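Local coordinates for protein Nsp15 (Middle East respiratory syndrome-related coronavirus, PDB 5YVD) that probably cleaves RNA at uridylates, as an endoribonuclease of the EndoU family assembled from six copies of the chain, at residues G100-K103 against Y104-I107; Y227-E230 against H231-G235; G250-K253 against R254-G258. One frame throughout, in Å; residues are numbered along the deposited sequence.

Interaction 1 (G100-K103 against Y104-I107); sequences GVCK and YTDI
Asp106 folds back over the loop toward Val101 and Cys102, and its carboxylate accepts from two successive backbone amides. OD1 takes the amide of Val101, Val101 N to Asp106 OD1 being 3.0 Å with a nearly straight N-H...O angle of 172°. It then takes the amide of Cys102, Cys102 N to Asp106 OD1 being 3.1 Å. Both bonds share one oxygen whose modelled position is not fully secure, so they are better read as a pattern than as exact lengths. The group gets there because CG of Asp106 stands beside its own backbone N (chi1 -73°), which turns the carboxylate back across the turn.

The backbone closes an alpha-turn-like bend, Asp106 N to Cys102 O being 2.9 Å, and Thr105 N gives the same carbonyl a weak bond of 3.1 Å. This carbonyl too is placed with some doubt. The turn belongs to the long loop between strands 92-93 and 115-118 of the middle domain, and backbone bonds from Thr105 and Ile107 to Thr98 tie it to an earlier part of that loop.

Cys102 is buried. Its SG approaches Tyr104 CB at 4.2 Å, while helix 51-59 covers it through Glu56 and Leu57. Tyr104 turns its ring outward from the turn, against Ile53 of that helix and into a cation-pi contact with Lys34 of the second subunit. Lys103, more exposed, packs on Glu21 of that same subunit. Water 1 joins the two ends of the turn, accepting from Gly100 N at 3.3 Å and donating to Ile107 O at 2.6 Å.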
loop_
_atom_site.group_PDB
_atom_site.type_symbol
_atom_site.label_atom_id
_atom_site.label_comp_id
_atom_site.label_asym_id
_atom_site.label_seq_id
_atom_site.Cartn_x
_atom_site.Cartn_y
_atom_site.Cartn_z
ATOM N N GLY A 100 8.567 18.655 21.761
ATOM C CA GLY A 100 7.542 18.794 22.755
ATOM C C GLY A 100 6.173 18.856 22.153
ATOM O O GLY A 100 5.338 19.617 22.620
ATOM N N VAL A 101 5.919 18.047 21.132
ATOM C CA VAL A 101 4.585 18.013 20.509
ATOM C C VAL A 101 4.012 16.599 20.346
ATOM O O VAL A 101 2.843 16.384 20.627
ATOM C CB VAL A 101 4.611 18.708 19.133
ATOM C CG1 VAL A 101 3.254 18.633 18.468
ATOM C CG2 VAL A 101 5.017 20.155 19.283
ATOM N N CYS A 102 4.815 15.660 19.850
ATOM C CA CYS A 102 4.376 14.288 19.589
ATOM C C CYS A 102 5.548 13.364 19.940
ATOM O O CYS A 102 6.675 13.567 19.457
ATOM C CB CYS A 102 3.973 14.149 18.121
ATOM S SG CYS A 102 3.705 12.471 17.468
ATOM N N LYS A 103 5.292 12.365 20.788
ATOM C CA LYS A 103 6.389 11.536 21.350
ATOM C C LYS A 103 7.207 10.808 20.282
ATOM O O LYS A 103 8.414 10.626 20.425
ATOM C CB LYS A 103 5.875 10.527 22.381
ATOM C CG LYS A 103 5.717 11.075 23.797
ATOM C CD LYS A 103 4.776 10.190 24.638
ATOM C CE LYS A 103 5.328 8.770 24.882
ATOM N NZ LYS A 103 4.275 7.774 25.247
ATOM N N TYR A 104 6.546 10.416 19.211
ATOM C CA TYR A 104 7.185 9.641 18.182
ATOM C C TYR A 104 8.161 10.487 17.374
ATOM O O TYR A 104 9.196 9.989 16.968
ATOM C CB TYR A 104 6.120 9.011 17.285
ATOM C CG TYR A 104 6.663 8.010 16.305
ATOM C CD1 TYR A 104 7.113 8.419 15.054
ATOM C CD2 TYR A 104 6.743 6.649 16.626
ATOM C CE1 TYR A 104 7.626 7.508 14.151
ATOM C CE2 TYR A 104 7.269 5.728 15.724
ATOM C CZ TYR A 104 7.693 6.172 14.488
ATOM O OH TYR A 104 8.200 5.309 13.566
ATOM N N THR A 105 7.859 11.765 17.162
ATOM C CA THR A 105 8.713 12.626 16.340
ATOM C C THR A 105 9.571 13.657 17.097
ATOM O O THR A 105 10.407 14.343 16.462
ATOM C CB THR A 105 7.870 13.403 15.343
ATOM O OG1 THR A 105 6.814 14.082 16.045
ATOM C CG2 THR A 105 7.312 12.468 14.293
ATOM N N ASP A 106 9.341 13.775 18.420
ATOM C CA ASP A 106 10.130 14.646 19.318
ATOM C C ASP A 106 11.577 14.230 19.360
ATOM O O ASP A 106 11.904 13.082 19.657
ATOM C CB ASP A 106 9.621 14.596 20.758
ATOM C CG ASP A 106 8.305 15.333 20.955
ATOM O OD1 ASP A 106 7.872 16.086 20.043
ATOM O OD2 ASP A 106 7.699 15.154 22.046
ATOM N N ILE A 107 12.454 15.168 19.060
ATOM C CA ILE A 107 13.872 14.993 19.330
ATOM C C ILE A 107 14.222 15.813 20.558
ATOM O O ILE A 107 13.494 16.721 20.931
ATOM C CB ILE A 107 14.715 15.444 18.146
ATOM C CG1 ILE A 107 14.587 16.960 17.927
ATOM C CG2 ILE A 107 14.311 14.653 16.916
ATOM C CD1 ILE A 107 15.284 17.442 16.675
HETATM O O HOH W 1 11.307 16.951 22.305
#

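Interaction 2 (Y227-E230 against H231-G235); sequences YAFE and HVVYG
One face of the Phe229 ring is covered by Val233, whose CG2 sits 3.4 Å from the ring centroid and only 5° off the ring normal, a CH-pi contact centred on the ring. At the edge of the same ring lie Tyr227 O, in its plane, and Tyr234 CE2, near it. The Tyr234 ring has Phe229 O near its plane at the edge, 3.3 Å from CD2, and it also meets Phe210.

These groups sit on the short helix 229-234 of the endoribonuclease domain, which starts as an alpha-helix and widens into a pi-type turn. The widening is read from the bonds: Val232 N to Ala228 O, 2.9 Å, spans four residues, whereas Tyr234 N to Phe229 O, also 2.9 Å, spans five. Phe229 O accepts from Val233 N as well, so one carbonyl serves both the alpha and the pi spacing. Ala228 holds the N-cap position, and Gly235, with positive phi, is the first residue to leave the helix.

Phe229 and Val233 run side by side in the same direction; in Val233, CG2 is anti to the carbonyl carbon while CG1 is anti to the backbone N (chi1 -168°), and this sets CG2 over the ring. Helices 215-221 and 296-304 add Ile219 and Val300 against Phe229. Elsewhere on the helix, His231 packs on Thr337.

Glu230 is gripped elsewhere, OE1 bonding to Ser215 OG. Its other oxygen, OE2, comes obliquely to the Tyr234 ring, 3.4 Å from CD2, with carboxylate and ring planes 40° apart.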
loop_
_atom_site.group_PDB
_atom_site.type_symbol
_atom_site.label_atom_id
_atom_site.label_comp_id
_atom_site.label_asym_id
_atom_site.label_seq_id
_atom_site.Cartn_x
_atom_site.Cartn_y
_atom_site.Cartn_z
ATOM N N TYR A 227 13.609 49.742 -20.443
ATOM C CA TYR A 227 13.617 48.679 -19.447
ATOM C C TYR A 227 12.952 47.365 -19.889
ATOM O O TYR A 227 12.665 46.477 -19.061
ATOM C CB TYR A 227 12.986 49.220 -18.158
ATOM C CG TYR A 227 13.780 50.362 -17.592
ATOM C CD1 TYR A 227 14.929 50.132 -16.864
ATOM C CD2 TYR A 227 13.424 51.686 -17.858
ATOM C CE1 TYR A 227 15.691 51.185 -16.373
ATOM C CE2 TYR A 227 14.172 52.751 -17.365
ATOM C CZ TYR A 227 15.304 52.491 -16.621
ATOM O OH TYR A 227 16.049 53.525 -16.118
ATOM N N ALA A 228 12.713 47.235 -21.186
ATOM C CA ALA A 228 12.218 45.994 -21.769
ATOM C C ALA A 228 10.992 45.384 -21.097
ATOM O O ALA A 228 10.842 44.164 -21.082
ATOM C CB ALA A 228 13.343 44.970 -21.785
ATOM N N PHE A 229 10.096 46.206 -20.563
ATOM C CA PHE A 229 8.932 45.670 -19.850
ATOM C C PHE A 229 8.134 44.685 -20.694
ATOM O O PHE A 229 7.529 43.752 -20.168
ATOM C CB PHE A 229 8.026 46.794 -19.335
ATOM C CG PHE A 229 8.128 46.996 -17.866
ATOM C CD1 PHE A 229 6.993 47.012 -17.068
ATOM C CD2 PHE A 229 9.380 47.103 -17.259
ATOM C CE1 PHE A 229 7.104 47.154 -15.690
ATOM C CE2 PHE A 229 9.495 47.237 -15.880
ATOM C CZ PHE A 229 8.354 47.263 -15.097
ATOM N N GLU A 230 8.128 44.907 -22.000
ATOM C CA GLU A 230 7.416 44.046 -22.931
ATOM C C GLU A 230 7.917 42.620 -22.718
ATOM O O GLU A 230 7.132 41.709 -22.422
ATOM C CB GLU A 230 7.651 44.540 -24.377
ATOM C CG GLU A 230 6.428 44.760 -25.273
ATOM C CD GLU A 230 5.270 45.466 -24.596
ATOM O OE1 GLU A 230 5.090 46.672 -24.841
ATOM O OE2 GLU A 230 4.532 44.793 -23.835
ATOM N N HIS A 231 9.233 42.453 -22.802
ATOM C CA HIS A 231 9.871 41.142 -22.600
ATOM C C HIS A 231 9.771 40.670 -21.141
ATOM O O HIS A 231 9.263 39.580 -20.862
ATOM C CB HIS A 231 11.351 41.200 -23.017
ATOM C CG HIS A 231 12.030 39.867 -23.057
ATOM N ND1 HIS A 231 12.010 39.051 -24.168
ATOM C CD2 HIS A 231 12.755 39.211 -22.128
ATOM C CE1 HIS A 231 12.693 37.947 -23.923
ATOM N NE2 HIS A 231 13.159 38.022 -22.691
ATOM N N VAL A 232 10.214 41.513 -20.221
ATOM C CA VAL A 232 10.454 41.078 -18.859
ATOM C C VAL A 232 9.144 40.868 -18.091
ATOM O O VAL A 232 8.924 39.827 -17.475
ATOM C CB VAL A 232 11.385 42.075 -18.116
ATOM C CG1 VAL A 232 11.568 41.657 -16.676
ATOM C CG2 VAL A 232 12.748 42.156 -18.780
ATOM N N VAL A 233 8.265 41.853 -18.128
ATOM C CA VAL A 233 7.066 41.813 -17.301
ATOM C C VAL A 233 5.835 41.302 -18.064
ATOM O O VAL A 233 5.208 40.316 -17.664
ATOM C CB VAL A 233 6.784 43.190 -16.706
ATOM C CG1 VAL A 233 5.728 43.089 -15.617
ATOM C CG2 VAL A 233 8.079 43.769 -16.133
ATOM N N TYR A 234 5.502 41.944 -19.172
ATOM C CA TYR A 234 4.329 41.534 -19.949
ATOM C C TYR A 234 4.472 40.138 -20.485
ATOM O O TYR A 234 3.496 39.391 -20.532
ATOM C CB TYR A 234 4.085 42.490 -21.077
ATOM C CG TYR A 234 3.562 43.789 -20.577
ATOM C CD1 TYR A 234 2.211 43.926 -20.261
ATOM C CD2 TYR A 234 4.403 44.878 -20.390
ATOM C CE1 TYR A 234 1.698 45.119 -19.793
ATOM C CE2 TYR A 234 3.903 46.071 -19.926
ATOM C CZ TYR A 234 2.550 46.183 -19.628
ATOM O OH TYR A 234 2.040 47.364 -19.160
ATOM N N GLY A 235 5.701 39.792 -20.867
ATOM C CA GLY A 235 6.010 38.492 -21.458
ATOM C C GLY A 235 5.886 38.578 -22.959
ATOM O O GLY A 235 5.062 39.314 -23.469
#

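Interaction 3 (G250-K253 against R254-G258); sequences GLYK and RQQEG. Unlike the reference sequence in segment 254-258: Arg254 (reference Lys).
Gln256 lies across the Tyr252 ring, one helical turn along, and its chain can be followed atom by atom. CB starts over the backbone, 3.5 Å from Tyr252 O, the carbonyl that also accepts Gln256 N. CG stands beside its own backbone N (chi1 -80°), a rotation that carries it over the ring face: it is 3.9 Å from the ring centroid, 28° off the normal, and so displaced toward the rim, where CE2 is the nearest ring atom at 3.5 Å. CD has already passed the rim, 3.7 Å from both CE2 and OH of Tyr252. At the tip, OE1 lies beside Tyr252 OH, and NE2 is 3.9 Å from Tyr252 CE2. The amide and ring planes are nearly parallel, 18° apart, but the amide lies beyond the rim, above the hydroxyl end of the ring, and within this side chain CG alone covers the face.

The backbone of helix 248-255 has i to i+4 bonds from Arg254 N to Gly250 O, Gln255 N to Leu251 O and Gln256 N to Tyr252 O. A type I turn spans Gln255 to Gly258, Gly258 having positive phi. Leu251 packs on Met262, Tyr275 and Ile277 of the neighbouring strands, while Phe200 stacks on Tyr252.

Charged groups gather along the helix. Arg254, a lysine in the reference sequence, has NH1 3.4 Å from Glu257 OE1, with the oxygen well out of the guanidinium plane, while NH2 has its salt bridge with Glu279 and the guanidinium makes a cation-pi contact with Phe237. Lys253 NZ lies 4.4 Å from Glu257 OE2, beyond a salt bridge. Glu257 thus sits between two cations without a directed N-H bond from either, and its pull on them is probably a diffuse electrostatic one.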
loop_
_atom_site.group_PDB
_atom_site.type_symbol
_atom_site.label_atom_id
_atom_site.label_comp_id
_atom_site.label_asym_id
_atom_site.label_seq_id
_atom_site.Cartn_x
_atom_site.Cartn_y
_atom_site.Cartn_z
ATOM N N GLY A 250 2.731 40.247 -13.804
ATOM C CA GLY A 250 2.679 40.054 -15.250
ATOM C C GLY A 250 2.147 38.677 -15.649
ATOM O O GLY A 250 1.398 38.547 -16.620
ATOM N N LEU A 251 2.539 37.658 -14.893
ATOM C CA LEU A 251 2.013 36.316 -15.088
ATOM C C LEU A 251 0.531 36.243 -14.757
ATOM O O LEU A 251 -0.237 35.621 -15.496
ATOM C CB LEU A 251 2.794 35.281 -14.246
ATOM C CG LEU A 251 2.218 33.868 -14.165
ATOM C CD1 LEU A 251 2.087 33.291 -15.548
ATOM C CD2 LEU A 251 3.062 32.941 -13.322
ATOM N N TYR A 252 0.132 36.830 -13.637
ATOM C CA TYR A 252 -1.287 36.869 -13.276
ATOM C C TYR A 252 -2.102 37.562 -14.365
ATOM O O TYR A 252 -3.114 37.014 -14.856
ATOM C CB TYR A 252 -1.478 37.608 -11.961
ATOM C CG TYR A 252 -2.899 37.967 -11.630
ATOM C CD1 TYR A 252 -3.330 39.274 -11.697
ATOM C CD2 TYR A 252 -3.804 37.003 -11.223
ATOM C CE1 TYR A 252 -4.628 39.609 -11.384
ATOM C CE2 TYR A 252 -5.104 37.329 -10.897
ATOM C CZ TYR A 252 -5.507 38.632 -10.986
ATOM O OH TYR A 252 -6.795 38.983 -10.674
ATOM N N LYS A 253 -1.661 38.758 -14.751
ATOM C CA LYS A 253 -2.419 39.551 -15.711
ATOM C C LYS A 253 -2.630 38.724 -16.938
ATOM O O LYS A 253 -3.711 38.689 -17.521
ATOM C CB LYS A 253 -1.666 40.824 -16.094
ATOM C CG LYS A 253 -2.348 41.613 -17.181
ATOM C CD LYS A 253 -1.700 42.962 -17.376
ATOM C CE LYS A 253 -2.322 43.699 -18.555
ATOM N NZ LYS A 253 -2.049 42.995 -19.833
ATOM N N ARG A 254 -1.568 38.041 -17.311
ATOM C CA ARG A 254 -1.559 37.278 -18.516
ATOM C C ARG A 254 -2.543 36.132 -18.458
ATOM O O ARG A 254 -3.385 35.999 -19.330
ATOM C CB ARG A 254 -0.164 36.736 -18.757
ATOM C CG ARG A 254 -0.091 35.755 -19.906
ATOM C CD ARG A 254 -0.375 36.461 -21.211
ATOM N NE ARG A 254 -0.768 35.531 -22.249
ATOM C CZ ARG A 254 -1.102 35.885 -23.485
ATOM N NH1 ARG A 254 -1.070 37.161 -23.870
ATOM N NH2 ARG A 254 -1.464 34.945 -24.340
ATOM N N GLN A 255 -2.430 35.310 -17.423
ATOM C CA GLN A 255 -3.146 34.037 -17.392
ATOM C C GLN A 255 -4.656 34.196 -17.166
ATOM O O GLN A 255 -5.441 33.329 -17.562
ATOM C CB GLN A 255 -2.532 33.105 -16.357
ATOM C CG GLN A 255 -2.964 33.371 -14.947
ATOM C CD GLN A 255 -4.255 32.690 -14.616
ATOM O OE1 GLN A 255 -4.537 31.635 -15.141
ATOM N NE2 GLN A 255 -5.046 33.288 -13.734
ATOM N N GLN A 256 -5.034 35.303 -16.527
ATOM C CA GLN A 256 -6.425 35.695 -16.377
ATOM C C GLN A 256 -7.106 35.990 -17.710
ATOM O O GLN A 256 -8.331 36.125 -17.749
ATOM C CB GLN A 256 -6.522 36.941 -15.511
ATOM C CG GLN A 256 -6.418 36.674 -14.030
ATOM C CD GLN A 256 -7.765 36.673 -13.345
ATOM O OE1 GLN A 256 -8.511 37.662 -13.394
ATOM N NE2 GLN A 256 -8.075 35.578 -12.676
ATOM N N GLU A 257 -6.325 36.116 -18.784
ATOM C CA GLU A 257 -6.893 36.161 -20.138
ATOM C C GLU A 257 -7.228 34.751 -20.640
ATOM O O GLU A 257 -7.645 34.594 -21.775
ATOM C CB GLU A 257 -5.946 36.879 -21.130
ATOM C CG GLU A 257 -5.714 38.343 -20.809
ATOM C CD GLU A 257 -4.621 38.996 -21.650
ATOM O OE1 GLU A 257 -3.632 38.331 -22.014
ATOM O OE2 GLU A 257 -4.731 40.205 -21.923
ATOM N N GLY A 258 -6.982 33.732 -19.817
ATOM C CA GLY A 258 -7.503 32.383 -20.039
ATOM C C GLY A 258 -6.743 31.444 -20.958
ATOM O O GLY A 258 -7.231 30.345 -21.271
#

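Overall arrangement
Interactions 2 and 3 lie in the endoribonuclease domain on consecutive helices, with nearest atoms about 4 Å apart and centres about 14 Å apart, and both place side chains against helix 205-212, Tyr234 and Lys253 each meeting Phe210. Interaction 1 stands on the other side of the chain's centre, about 49 Å and 44 Å from them between centres, and it alone among the three meets other subunits. The chemistry follows the setting: 100-107 is a loop turn held by a carboxylate and water, 227-235 is a partly buried helix packed through aromatic and valine groups, and 250-258 ends at an exposed, charged turn while its leucine faces the interior.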